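Local coordinates for ribulose bisphosphate carboxylase (Pyrococcus horikoshii, PDB 2D69), which probably adds CO2 and water to ribulose 1,5-bisphosphate to give two molecules of 3-phosphoglycerate, within an archaeal AMP degradation pathway, at residues A[32-37]-A[80-85]; A[10-15]-A[39-44]; A[26-31]-A[118-123]; A[294-299]-A[326-331]. One frame throughout, in Å; residues are numbered along the deposited sequence.

How the contacts relate
Strand 26-34 links the contacts of the N-terminal domain. Contact 3 pairs its 26-31 portion with strand 115-124, while contact 1 pairs its end with strand 81-88 on the opposite edge; the two meet where Y30 N lies 2.8 Å from A84 O, a probable hydrogen bond. Contact 2 lies beyond the sheet, on helix 39-49, whose A42 CB is 3.4 Å from F32 CE2 of contact 1. Contact 4 belongs to the catalytic barrel, yet touches contact 3: T294 OG1 is 2.9 Å from L121 O, probably hydrogen-bonded. A sulfate, probably from the crystallisation liquor, lies at Y31 and R119 of contact 3. The side chains of M295 and R119 are about 3 Å and 10 Å from that of R279, a predicted substrate-binding residue.

Contact 1: residues A[32-37]-A[80-85]; sequences FEPNGV and EGYIAK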
loop_
_atom_site.group_PDB
_atom_site.type_symbol
_atom_site.label_atom_id
_atom_site.label_comp_id
_atom_site.label_asym_id
_atom_site.label_seq_id
_atom_site.Cartn_x
_atom_site.Cartn_y
_atom_site.Cartn_z
ATOM N N PHE A 32 23.719 22.354 -43.125
ATOM C CA PHE A 32 22.722 23.406 -43.283
ATOM C C PHE A 32 22.934 24.198 -44.556
ATOM O O PHE A 32 23.961 24.075 -45.181
ATOM C CB PHE A 32 22.707 24.354 -42.041
ATOM C CG PHE A 32 23.923 25.235 -41.939
ATOM C CD1 PHE A 32 25.034 24.794 -41.253
ATOM C CD2 PHE A 32 23.958 26.489 -42.538
ATOM C CE1 PHE A 32 26.178 25.601 -41.178
ATOM C CE2 PHE A 32 25.095 27.279 -42.465
ATOM C CZ PHE A 32 26.203 26.826 -41.773
ATOM N N GLU A 33 21.925 24.978 -44.935
ATOM C CA GLU A 33 22.004 25.924 -46.041
ATOM C C GLU A 33 21.471 27.270 -45.495
ATOM O O GLU A 33 20.354 27.296 -44.975
ATOM C CB GLU A 33 21.141 25.433 -47.225
ATOM C CG GLU A 33 21.477 23.994 -47.668
ATOM C CD GLU A 33 20.495 23.394 -48.669
ATOM O OE1 GLU A 33 19.491 24.080 -49.013
ATOM O OE2 GLU A 33 20.718 22.216 -49.088
ATOM N N PRO A 34 22.247 28.355 -45.537
ATOM C CA PRO A 34 21.766 29.644 -45.018
ATOM C C PRO A 34 20.726 30.261 -45.929
ATOM O O PRO A 34 20.698 29.965 -47.112
ATOM C CB PRO A 34 23.014 30.529 -45.018
ATOM C CG PRO A 34 23.872 29.961 -46.066
ATOM C CD PRO A 34 23.614 28.464 -46.055
ATOM N N ASN A 35 19.857 31.084 -45.368
ATOM C CA ASN A 35 18.876 31.798 -46.154
ATOM C C ASN A 35 18.966 33.273 -45.843
ATOM O O ASN A 35 18.423 33.728 -44.866
ATOM C CB ASN A 35 17.454 31.280 -45.892
ATOM C CG ASN A 35 16.403 32.120 -46.598
ATOM O OD1 ASN A 35 15.435 32.556 -45.998
ATOM N ND2 ASN A 35 16.630 32.395 -47.871
ATOM N N GLY A 36 19.672 34.026 -46.671
ATOM C CA GLY A 36 19.755 35.461 -46.473
ATOM C C GLY A 36 20.782 35.912 -45.445
ATOM O O GLY A 36 20.931 37.143 -45.248
ATOM N N VAL A 37 21.519 34.949 -44.840
ATOM C CA VAL A 37 22.636 35.231 -43.929
ATOM C C VAL A 37 23.916 34.432 -44.248
ATOM O O VAL A 37 23.871 33.418 -44.934
ATOM C CB VAL A 37 22.267 34.963 -42.480
ATOM C CG1 VAL A 37 21.027 35.724 -42.107
ATOM C CG2 VAL A 37 22.088 33.435 -42.204
ATOM N N GLU A 80 25.787 21.512 -51.662
ATOM C CA GLU A 80 25.115 22.827 -51.817
ATOM C C GLU A 80 24.968 23.582 -50.477
ATOM O O GLU A 80 24.373 24.670 -50.421
ATOM C CB GLU A 80 23.750 22.665 -52.502
ATOM C CG GLU A 80 23.798 22.987 -54.006
ATOM C CD GLU A 80 22.541 22.552 -54.759
ATOM O OE1 GLU A 80 21.699 21.814 -54.170
ATOM O OE2 GLU A 80 22.408 22.957 -55.942
ATOM N N GLY A 81 25.513 23.013 -49.405
ATOM C CA GLY A 81 25.553 23.700 -48.139
ATOM C C GLY A 81 26.883 23.686 -47.406
ATOM O O GLY A 81 27.974 23.949 -47.979
ATOM N N TYR A 82 26.755 23.407 -46.109
ATOM C CA TYR A 82 27.818 23.537 -45.126
ATOM C C TYR A 82 27.635 22.483 -44.033
ATOM O O TYR A 82 26.504 22.112 -43.707
ATOM C CB TYR A 82 27.761 24.916 -44.462
ATOM C CG TYR A 82 28.001 26.011 -45.461
ATOM C CD1 TYR A 82 29.288 26.439 -45.760
ATOM C CD2 TYR A 82 26.941 26.556 -46.160
ATOM C CE1 TYR A 82 29.516 27.441 -46.718
ATOM C CE2 TYR A 82 27.145 27.559 -47.152
ATOM C CZ TYR A 82 28.428 27.991 -47.421
ATOM O OH TYR A 82 28.597 28.972 -48.382
ATOM N N ILE A 83 28.737 21.984 -43.497
ATOM C CA ILE A 83 28.671 21.230 -42.250
ATOM C C ILE A 83 29.257 22.111 -41.164
ATOM O O ILE A 83 30.250 22.829 -41.418
ATOM C CB ILE A 83 29.368 19.875 -42.400
ATOM C CG1 ILE A 83 28.453 18.930 -43.199
ATOM C CG2 ILE A 83 29.690 19.259 -41.048
ATOM C CD1 ILE A 83 29.064 17.515 -43.548
ATOM N N ALA A 84 28.560 22.198 -40.031
ATOM C CA ALA A 84 29.121 22.726 -38.789
ATOM C C ALA A 84 29.198 21.633 -37.735
ATOM O O ALA A 84 28.320 20.792 -37.665
ATOM C CB ALA A 84 28.289 23.858 -38.270
ATOM N N LYS A 85 30.262 21.654 -36.935
ATOM C CA LYS A 85 30.328 20.864 -35.730
ATOM C C LYS A 85 30.322 21.856 -34.606
ATOM O O LYS A 85 31.007 22.883 -34.653
ATOM C CB LYS A 85 31.593 20.017 -35.683
ATOM C CG LYS A 85 31.852 19.217 -36.929
ATOM C CD LYS A 85 33.039 18.273 -36.726
ATOM C CE LYS A 85 33.485 17.613 -38.038
ATOM N NZ LYS A 85 34.842 16.986 -37.939
#
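F32 and Y82 form an antiparallel hydrogen-bonded pair between strands 26-34 and 81-88, and the two bonds of the pair are unequal. F32 N donates to Y82 O over 2.9 Å, lying in the plane of that carbonyl. The return bond, Y82 N to F32 O at 3.0 Å, is weak, bent to 135° at the hydrogen. F32 O also receives a CA-H...O contact from G81 CA at 3.4 Å; a side chain on G81 would collide with this oxygen, and the glycine lets the strands come this close. E33 approaches G81 with its aliphatic CG, while its carboxylate is bonded to the hydroxyl of Y31 and the amide of N117, on the neighbouring strand 115-124.

The packing centres on the F32 ring. With CG set between the backbone N and the carbonyl carbon (chi1 71°), the ring turns one face to Y82 CB, which stands 3.9 Å from the F32 ring centroid in a CH-pi contact. A84 CB meets the edge of the same ring, 4.0 Å from F32 CE1. The two aromatic rings are nearly parallel, 24° apart, but slid so far past each other that they barely overlap. P34 CD reaches Y82 CE2 at 3.8 Å, and helix 39-49 adds A42 and I46 against F32 and P39 against Y82.

In this sheet of the rubisco N-terminal domain, then, two backbone bonds, one of them weak, set the pairing of F32 and Y82, carbon contacts of F32, P34 and Y82 join the pair to helix 39-49, and the carboxylate of E33 is hydrogen-bonded outside the pair.

Contact 2: residues A[10-15]-A[39-44]; sequences WYLDFV and PEEAAG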
loop_
_atom_site.group_PDB
_atom_site.type_symbol
_atom_site.label_atom_id
_atom_site.label_comp_id
_atom_site.label_asym_id
_atom_site.label_seq_id
_atom_site.Cartn_x
_atom_site.Cartn_y
_atom_site.Cartn_z
ATOM N N TRP A 10 25.369 38.001 -29.453
ATOM C CA TRP A 10 25.018 37.969 -30.873
ATOM C C TRP A 10 25.492 36.665 -31.514
ATOM O O TRP A 10 26.346 35.973 -30.965
ATOM C CB TRP A 10 25.581 39.196 -31.594
ATOM C CG TRP A 10 27.082 39.226 -31.693
ATOM C CD1 TRP A 10 27.833 38.989 -32.811
ATOM C CD2 TRP A 10 28.028 39.492 -30.634
ATOM N NE1 TRP A 10 29.178 39.093 -32.526
ATOM C CE2 TRP A 10 29.332 39.402 -31.199
ATOM C CE3 TRP A 10 27.913 39.809 -29.272
ATOM C CZ2 TRP A 10 30.503 39.606 -30.446
ATOM C CZ3 TRP A 10 29.078 40.001 -28.525
ATOM C CH2 TRP A 10 30.358 39.902 -29.119
ATOM N N TYR A 11 24.937 36.334 -32.675
ATOM C CA TYR A 11 25.138 35.002 -33.273
ATOM C C TYR A 11 26.619 34.670 -33.538
ATOM O O TYR A 11 27.073 33.584 -33.243
ATOM C CB TYR A 11 24.288 34.840 -34.550
ATOM C CG TYR A 11 22.805 35.048 -34.320
ATOM C CD1 TYR A 11 22.111 36.031 -35.019
ATOM C CD2 TYR A 11 22.107 34.297 -33.376
ATOM C CE1 TYR A 11 20.730 36.243 -34.810
ATOM C CE2 TYR A 11 20.725 34.504 -33.150
ATOM C CZ TYR A 11 20.053 35.488 -33.869
ATOM O OH TYR A 11 18.703 35.733 -33.680
ATOM N N LEU A 12 27.386 35.631 -34.014
ATOM C CA LEU A 12 28.763 35.366 -34.411
ATOM C C LEU A 12 29.652 35.137 -33.179
ATOM O O LEU A 12 30.759 34.571 -33.286
ATOM C CB LEU A 12 29.304 36.523 -35.261
ATOM C CG LEU A 12 28.710 36.835 -36.646
ATOM C CD1 LEU A 12 29.359 38.073 -37.287
ATOM C CD2 LEU A 12 28.855 35.666 -37.572
ATOM N N ASP A 13 29.173 35.534 -32.000
ATOM C CA ASP A 13 29.940 35.299 -30.794
ATOM C C ASP A 13 29.994 33.817 -30.429
ATOM O O ASP A 13 30.859 33.377 -29.675
ATOM C CB ASP A 13 29.367 36.062 -29.626
ATOM C CG ASP A 13 30.358 36.170 -28.480
ATOM O OD1 ASP A 13 29.915 36.114 -27.317
ATOM O OD2 ASP A 13 31.600 36.304 -28.661
ATOM N N PHE A 14 29.062 33.067 -31.001
ATOM C CA PHE A 14 29.036 31.620 -30.854
ATOM C C PHE A 14 29.963 30.866 -31.835
ATOM O O PHE A 14 30.090 29.640 -31.760
ATOM C CB PHE A 14 27.601 31.154 -30.998
ATOM C CG PHE A 14 26.714 31.590 -29.874
ATOM C CD1 PHE A 14 26.434 30.739 -28.827
ATOM C CD2 PHE A 14 26.125 32.817 -29.882
ATOM C CE1 PHE A 14 25.585 31.125 -27.834
ATOM C CE2 PHE A 14 25.312 33.212 -28.867
ATOM C CZ PHE A 14 25.053 32.379 -27.838
ATOM N N VAL A 15 30.641 31.601 -32.713
ATOM C CA VAL A 15 31.542 31.022 -33.714
ATOM C C VAL A 15 32.991 31.330 -33.368
ATOM O O VAL A 15 33.392 32.487 -33.207
ATOM C CB VAL A 15 31.211 31.534 -35.121
ATOM C CG1 VAL A 15 32.175 30.958 -36.216
ATOM C CG2 VAL A 15 29.761 31.197 -35.443
ATOM N N PRO A 39 27.243 32.027 -43.951
ATOM C CA PRO A 39 27.311 30.681 -43.337
ATOM C C PRO A 39 27.709 30.727 -41.836
ATOM O O PRO A 39 27.155 29.976 -41.018
ATOM C CB PRO A 39 28.347 29.932 -44.185
ATOM C CG PRO A 39 28.609 30.842 -45.457
ATOM C CD PRO A 39 28.126 32.186 -45.122
ATOM N N GLU A 40 28.644 31.611 -41.505
ATOM C CA GLU A 40 29.011 31.930 -40.123
ATOM C C GLU A 40 27.809 32.297 -39.230
ATOM O O GLU A 40 27.656 31.783 -38.120
ATOM C CB GLU A 40 30.011 33.085 -40.121
ATOM C CG GLU A 40 31.400 32.738 -40.647
ATOM C CD GLU A 40 31.525 32.707 -42.192
ATOM O OE1 GLU A 40 32.513 32.087 -42.674
ATOM O OE2 GLU A 40 30.660 33.284 -42.936
ATOM N N GLU A 41 26.958 33.189 -39.726
ATOM C CA GLU A 41 25.807 33.666 -38.974
ATOM C C GLU A 41 24.805 32.559 -38.809
ATOM O O GLU A 41 24.335 32.291 -37.700
ATOM C CB GLU A 41 25.161 34.912 -39.625
ATOM C CG GLU A 41 24.590 35.837 -38.538
ATOM C CD GLU A 41 23.600 36.862 -39.044
ATOM O OE1 GLU A 41 22.388 36.593 -38.946
ATOM O OE2 GLU A 41 24.039 37.932 -39.512
ATOM N N ALA A 42 24.517 31.855 -39.890
ATOM C CA ALA A 42 23.654 30.686 -39.792
ATOM C C ALA A 42 24.178 29.738 -38.714
ATOM O O ALA A 42 23.421 29.344 -37.850
ATOM C CB ALA A 42 23.553 29.955 -41.152
ATOM N N ALA A 43 25.463 29.380 -38.771
ATOM C CA ALA A 43 26.039 28.425 -37.826
ATOM C C ALA A 43 25.904 28.940 -36.360
ATOM O O ALA A 43 25.523 28.192 -35.455
ATOM C CB ALA A 43 27.483 28.153 -38.203
ATOM N N GLY A 44 26.183 30.226 -36.174
ATOM C CA GLY A 44 25.997 30.910 -34.914
ATOM C C GLY A 44 24.570 30.783 -34.401
ATOM O O GLY A 44 24.374 30.451 -33.244
#
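The short 3-10 turn at Y11-F14 packs against the first turns of helix 39-49, bringing Y11 O to 3.3 Å from G44 CA in a CA-H...O contact. That oxygen already accepts the turn's own bond from F14 N, so G44 settles against a carbonyl that is in use. A side chain at G44 would run into Y11 O, which explains how the two backbones can lie so close. On one flank of the glycine, V15 CG2 comes to 3.5 Å from E40 O and 3.8 Å from G44 N, two atoms joined to each other by a helix bond; with CG1 anti to the backbone N (chi1 179°), it is CG2 that faces the helix.

In the rubisco N-terminal domain this helix lies over the sheet: A42, turned away from the 3-10 segment, packs on F32 and P34, and A43 reaches V72, which V15 also touches.

The remaining side chains meet nearer the surface. L12 presents its CD2 methyl to E40 CB at 3.8 Å, the two chains crossing at a slant. The Y11 ring and the E41 carboxylate are turned 24° against each other, with Y11 CD1 4.0 Å from E41 OE1, an oxygen held in a salt bridge by R45.

Contact 3: residues A[26-31]-A[118-123]; sequences LIVEYY and LRLLDF. With SO4 (sulfate ion), chain G.
Y30 lies against L118 and L120 on the apolar face of an antiparallel strand pair, 26-31 with 118-123. Its CG sits beside the backbone N, anti to the carbonyl carbon (chi1 -63°), which lays the ring along both leucines: L118 CD1 approaches Y30 CD1 at 3.7 Å and L120 CD2 approaches Y30 CE1 at 3.9 Å, both obliquely. V28 CG1 stands over one ring face, toward its rim, and the V28 and L120 side chains cross at about a right angle. The hydroxyl of Y30 is bonded to V105 O. Replacing this tyrosine by an alanine would probably open a gap beside L118 and L120 and leave the V105 carbonyl without its hydroxyl partner.

Midway the strands form a classic beta bulge: L121 and D122 both face E29, whose O accepts from L121 N at 2.8 Å and whose N donates to D122 O at 2.9 Å, almost straight at 179°. Farther along, a sulfate, probably from the crystallisation liquor, sets O2 over the Y31 ring and takes a weak bond from R119 NH1 to O3 at 3.4 Å.

E29 and D122 lie side by side, their carboxylate planes 23° apart, with E29 OE1 4.3 Å from D122 OD2. K300, in a salt bridge with D122, H124, hydrogen-bonded to E29, and water 1 probably offset the repulsion.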
loop_
_atom_site.group_PDB
_atom_site.type_symbol
_atom_site.label_atom_id
_atom_site.label_comp_id
_atom_site.label_asym_id
_atom_site.label_seq_id
_atom_site.Cartn_x
_atom_site.Cartn_y
_atom_site.Cartn_z
ATOM N N LEU A 26 30.080 17.883 -25.417
ATOM C CA LEU A 26 29.251 17.172 -26.357
ATOM C C LEU A 26 29.294 17.899 -27.693
ATOM O O LEU A 26 29.195 19.135 -27.780
ATOM C CB LEU A 26 27.831 17.047 -25.835
ATOM C CG LEU A 26 26.888 16.167 -26.660
ATOM C CD1 LEU A 26 25.994 15.404 -25.691
ATOM C CD2 LEU A 26 25.997 16.951 -27.559
ATOM N N ILE A 27 29.447 17.103 -28.733
ATOM C CA ILE A 27 29.567 17.606 -30.089
ATOM C C ILE A 27 28.388 17.189 -30.951
ATOM O O ILE A 27 27.968 16.038 -30.955
ATOM C CB ILE A 27 30.876 17.096 -30.689
ATOM C CG1 ILE A 27 32.052 17.620 -29.851
ATOM C CG2 ILE A 27 31.017 17.589 -32.135
ATOM C CD1 ILE A 27 33.223 16.746 -29.956
ATOM N N VAL A 28 27.833 18.144 -31.679
ATOM C CA VAL A 28 26.782 17.848 -32.622
ATOM C C VAL A 28 27.227 18.319 -34.011
ATOM O O VAL A 28 27.813 19.398 -34.154
ATOM C CB VAL A 28 25.466 18.530 -32.203
ATOM C CG1 VAL A 28 24.394 18.249 -33.217
ATOM C CG2 VAL A 28 25.067 18.098 -30.815
ATOM N N GLU A 29 26.983 17.483 -35.010
ATOM C CA GLU A 29 27.296 17.800 -36.382
ATOM C C GLU A 29 26.002 18.093 -37.121
ATOM O O GLU A 29 25.066 17.284 -37.080
ATOM C CB GLU A 29 28.065 16.660 -37.045
ATOM C CG GLU A 29 29.186 16.072 -36.198
ATOM C CD GLU A 29 30.042 15.062 -36.942
ATOM O OE1 GLU A 29 30.244 13.949 -36.425
ATOM O OE2 GLU A 29 30.516 15.391 -38.047
ATOM N N TYR A 30 25.960 19.242 -37.786
ATOM C CA TYR A 30 24.837 19.674 -38.584
ATOM C C TYR A 30 25.233 19.930 -40.045
ATOM O O TYR A 30 26.306 20.483 -40.351
ATOM C CB TYR A 30 24.253 20.977 -38.025
ATOM C CG TYR A 30 23.664 20.943 -36.618
ATOM C CD1 TYR A 30 22.328 20.552 -36.404
ATOM C CD2 TYR A 30 24.420 21.329 -35.503
ATOM C CE1 TYR A 30 21.772 20.506 -35.121
ATOM C CE2 TYR A 30 23.874 21.302 -34.198
ATOM C CZ TYR A 30 22.546 20.908 -34.020
ATOM O OH TYR A 30 21.975 20.906 -32.759
ATOM N N TYR A 31 24.345 19.569 -40.960
ATOM C CA TYR A 31 24.373 20.115 -42.325
ATOM C C TYR A 31 23.391 21.287 -42.408
ATOM O O TYR A 31 22.287 21.209 -41.888
ATOM C CB TYR A 31 23.927 19.039 -43.334
ATOM C CG TYR A 31 23.670 19.593 -44.732
ATOM C CD1 TYR A 31 22.394 19.930 -45.142
ATOM C CD2 TYR A 31 24.712 19.824 -45.594
ATOM C CE1 TYR A 31 22.156 20.485 -46.439
ATOM C CE2 TYR A 31 24.502 20.354 -46.891
ATOM C CZ TYR A 31 23.216 20.688 -47.303
ATOM O OH TYR A 31 22.987 21.228 -48.561
ATOM N N LEU A 118 18.088 22.272 -42.497
ATOM C CA LEU A 118 18.893 21.954 -41.340
ATOM C C LEU A 118 18.724 20.466 -41.041
ATOM O O LEU A 118 17.605 20.003 -40.892
ATOM C CB LEU A 118 18.500 22.786 -40.094
ATOM C CG LEU A 118 19.301 22.386 -38.832
ATOM C CD1 LEU A 118 20.751 22.781 -38.920
ATOM C CD2 LEU A 118 18.705 22.933 -37.562
ATOM N N ARG A 119 19.843 19.753 -40.964
ATOM C CA ARG A 119 19.817 18.328 -40.679
ATOM C C ARG A 119 20.781 18.044 -39.588
ATOM O O ARG A 119 21.935 18.414 -39.694
ATOM C CB ARG A 119 20.207 17.550 -41.934
ATOM C CG ARG A 119 19.716 16.114 -41.929
ATOM C CD ARG A 119 20.190 15.271 -43.131
ATOM N NE ARG A 119 19.414 14.045 -43.220
ATOM C CZ ARG A 119 19.765 12.956 -43.914
ATOM N NH1 ARG A 119 20.934 12.878 -44.532
ATOM N NH2 ARG A 119 18.946 11.911 -43.933
ATOM N N LEU A 120 20.351 17.341 -38.538
ATOM C CA LEU A 120 21.261 16.913 -37.524
ATOM C C LEU A 120 21.848 15.592 -37.984
ATOM O O LEU A 120 21.127 14.639 -38.142
ATOM C CB LEU A 120 20.492 16.795 -36.213
ATOM C CG LEU A 120 20.901 16.067 -34.915
ATOM C CD1 LEU A 120 22.181 15.316 -34.889
ATOM C CD2 LEU A 120 20.792 17.027 -33.750
ATOM N N LEU A 121 23.158 15.551 -38.193
ATOM C CA LEU A 121 23.833 14.410 -38.790
ATOM C C LEU A 121 24.286 13.362 -37.794
ATOM O O LEU A 121 24.178 12.166 -38.060
ATOM C CB LEU A 121 25.043 14.863 -39.589
ATOM C CG LEU A 121 24.764 15.871 -40.660
ATOM C CD1 LEU A 121 26.086 16.255 -41.389
ATOM C CD2 LEU A 121 23.711 15.312 -41.648
ATOM N N ASP A 122 24.813 13.808 -36.664
ATOM C CA ASP A 122 25.362 12.926 -35.635
ATOM C C ASP A 122 25.642 13.741 -34.387
ATOM O O ASP A 122 25.754 14.956 -34.436
ATOM C CB ASP A 122 26.694 12.305 -36.129
ATOM C CG ASP A 122 27.034 10.955 -35.464
ATOM O OD1 ASP A 122 26.292 10.476 -34.589
ATOM O OD2 ASP A 122 28.056 10.278 -35.768
ATOM N N PHE A 123 25.785 13.060 -33.261
ATOM C CA PHE A 123 26.209 13.684 -32.037
ATOM C C PHE A 123 27.181 12.697 -31.331
ATOM O O PHE A 123 27.198 11.461 -31.607
ATOM C CB PHE A 123 25.006 14.128 -31.188
ATOM C CG PHE A 123 24.194 12.969 -30.636
ATOM C CD1 PHE A 123 24.355 12.574 -29.349
ATOM C CD2 PHE A 123 23.262 12.313 -31.430
ATOM C CE1 PHE A 123 23.585 11.515 -28.822
ATOM C CE2 PHE A 123 22.505 11.208 -30.900
ATOM C CZ PHE A 123 22.679 10.839 -29.626
HETATM S S SO4 G . 23.881 15.648 -46.705
HETATM O O1 SO4 G . 22.998 15.570 -47.868
HETATM O O2 SO4 G . 24.347 17.017 -46.540
HETATM O O3 SO4 G . 23.148 15.240 -45.504
HETATM O O4 SO4 G . 25.054 14.809 -46.952
HETATM O O HOH W 1 29.442 11.046 -37.933
#

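Contact 4: residues A[294-299]-A[326-331]; sequences TMLALA and IKRIND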
loop_
_atom_site.group_PDB
_atom_site.type_symbol
_atom_site.label_atom_id
_atom_site.label_comp_id
_atom_site.label_asym_id
_atom_site.label_seq_id
_atom_site.Cartn_x
_atom_site.Cartn_y
_atom_site.Cartn_z
ATOM N N THR A 294 19.041 12.418 -39.025
ATOM C CA THR A 294 19.418 11.207 -39.751
ATOM C C THR A 294 19.032 9.979 -38.964
ATOM O O THR A 294 18.888 10.037 -37.750
ATOM C CB THR A 294 20.913 11.150 -39.994
ATOM O OG1 THR A 294 21.597 11.123 -38.726
ATOM C CG2 THR A 294 21.418 12.389 -40.740
ATOM N N MET A 295 18.889 8.852 -39.667
ATOM C CA MET A 295 18.612 7.570 -39.046
ATOM C C MET A 295 19.763 7.186 -38.113
ATOM O O MET A 295 19.533 6.538 -37.104
ATOM C CB MET A 295 18.354 6.432 -40.073
ATOM C CG MET A 295 17.961 5.083 -39.420
ATOM S SD MET A 295 16.399 5.218 -38.498
ATOM C CE MET A 295 16.739 4.283 -37.064
ATOM N N LEU A 296 20.988 7.607 -38.446
ATOM C CA LEU A 296 22.158 7.325 -37.612
ATOM C C LEU A 296 22.023 7.952 -36.202
ATOM O O LEU A 296 22.317 7.304 -35.192
ATOM C CB LEU A 296 23.427 7.835 -38.282
ATOM C CG LEU A 296 24.703 7.812 -37.417
ATOM C CD1 LEU A 296 24.979 6.368 -37.012
ATOM C CD2 LEU A 296 25.892 8.380 -38.188
ATOM N N ALA A 297 21.536 9.194 -36.148
ATOM C CA ALA A 297 21.391 9.907 -34.879
ATOM C C ALA A 297 20.274 9.310 -34.034
ATOM O O ALA A 297 20.405 9.105 -32.839
ATOM C CB ALA A 297 21.139 11.384 -35.127
ATOM N N LEU A 298 19.165 9.013 -34.695
ATOM C CA LEU A 298 18.042 8.347 -34.075
ATOM C C LEU A 298 18.504 7.045 -33.512
ATOM O O LEU A 298 18.219 6.737 -32.374
ATOM C CB LEU A 298 16.983 8.069 -35.100
ATOM C CG LEU A 298 15.528 8.000 -34.725
ATOM C CD1 LEU A 298 14.675 8.078 -36.018
ATOM C CD2 LEU A 298 15.233 6.711 -34.007
ATOM N N ALA A 299 19.248 6.296 -34.308
ATOM C CA ALA A 299 19.730 4.994 -33.898
ATOM C C ALA A 299 20.668 5.099 -32.684
ATOM O O ALA A 299 20.704 4.207 -31.843
ATOM C CB ALA A 299 20.461 4.310 -35.049
ATOM N N ILE A 326 23.299 2.641 -44.910
ATOM C CA ILE A 326 22.806 1.557 -44.107
ATOM C C ILE A 326 23.937 0.852 -43.404
ATOM O O ILE A 326 23.832 0.543 -42.201
ATOM C CB ILE A 326 22.009 0.588 -44.936
ATOM C CG1 ILE A 326 20.706 1.280 -45.376
ATOM C CG2 ILE A 326 21.692 -0.696 -44.102
ATOM C CD1 ILE A 326 19.947 0.499 -46.413
ATOM N N LYS A 327 25.005 0.605 -44.156
ATOM C CA LYS A 327 26.191 -0.025 -43.618
ATOM C C LYS A 327 26.805 0.842 -42.494
ATOM O O LYS A 327 27.298 0.308 -41.538
ATOM C CB LYS A 327 27.220 -0.284 -44.724
ATOM C CG LYS A 327 28.421 -1.107 -44.240
ATOM C CD LYS A 327 27.980 -2.550 -43.788
ATOM C CE LYS A 327 29.183 -3.525 -43.618
ATOM N NZ LYS A 327 30.182 -3.039 -42.590
ATOM N N ARG A 328 26.766 2.167 -42.623
ATOM C CA ARG A 328 27.244 3.056 -41.581
ATOM C C ARG A 328 26.414 2.842 -40.290
ATOM O O ARG A 328 26.977 2.663 -39.201
ATOM C CB ARG A 328 27.173 4.526 -42.032
ATOM C CG ARG A 328 27.813 5.542 -41.060
ATOM C CD ARG A 328 27.675 7.040 -41.463
ATOM N NE ARG A 328 27.566 7.172 -42.914
ATOM C CZ ARG A 328 28.580 7.047 -43.779
ATOM N NH1 ARG A 328 29.816 6.816 -43.335
ATOM N NH2 ARG A 328 28.362 7.171 -45.096
ATOM N N ILE A 329 25.095 2.813 -40.435
ATOM C CA ILE A 329 24.238 2.631 -39.287
ATOM C C ILE A 329 24.502 1.301 -38.605
ATOM O O ILE A 329 24.631 1.268 -37.370
ATOM C CB ILE A 329 22.782 2.788 -39.647
ATOM C CG1 ILE A 329 22.559 4.227 -40.133
ATOM C CG2 ILE A 329 21.892 2.522 -38.418
ATOM C CD1 ILE A 329 21.301 4.451 -40.887
ATOM N N ASN A 330 24.570 0.215 -39.371
ATOM C CA ASN A 330 24.748 -1.107 -38.771
ATOM C C ASN A 330 26.092 -1.207 -38.065
ATOM O O ASN A 330 26.181 -1.833 -37.006
ATOM C CB ASN A 330 24.675 -2.246 -39.814
ATOM C CG ASN A 330 23.237 -2.540 -40.331
ATOM O OD1 ASN A 330 23.030 -3.535 -41.044
ATOM N ND2 ASN A 330 22.270 -1.690 -40.007
ATOM N N ASP A 331 27.132 -0.616 -38.687
ATOM C CA ASP A 331 28.478 -0.618 -38.139
ATOM C C ASP A 331 28.482 0.071 -36.780
ATOM O O ASP A 331 29.061 -0.421 -35.837
ATOM C CB ASP A 331 29.478 0.114 -39.072
ATOM C CG ASP A 331 29.885 -0.730 -40.292
ATOM O OD1 ASP A 331 30.642 -0.201 -41.135
ATOM O OD2 ASP A 331 29.493 -1.902 -40.498
#
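I329 lays its branched side chain against M295, L296 and A299, joining two successive outer helices of the alpha/beta barrel of the catalytic domain. Helices 295-305 and 323-334 run almost parallel here, 14° apart with axes 9.7 Å from each other, as expected where consecutive barrel helices flank the sheet.

The tight, buried part belongs to I329. Its CG1 sits beside the backbone N (chi1 -63°), and the extended chi2 carries CD1 on to M295 CB at 3.6 Å, the two chains crossing at about a right angle. CG2, on the other branch, meets A299 CB at 4.1 Å, and I329 CG1 lies against L296 CB at a similar 4.1 Å. An alanine here is likely to leave a gap between the helices, with M295, whose side chain also touches the predicted substrate-binding R279, freer to shift. Also buried, T294 at the N-cap of helix 295-305 accepts from A297 N through OG1, which is hydrogen-bonded to L121 O as well.

Toward solvent the contact thins out. R328 is exposed and brings the methylene part of its chain, rather than its guanidinium, to the neighbouring helix, again at about a right angle to its leucine partner. On this flank the meeting comes down to L296 CD2 and R328 CD, 4.0 Å apart.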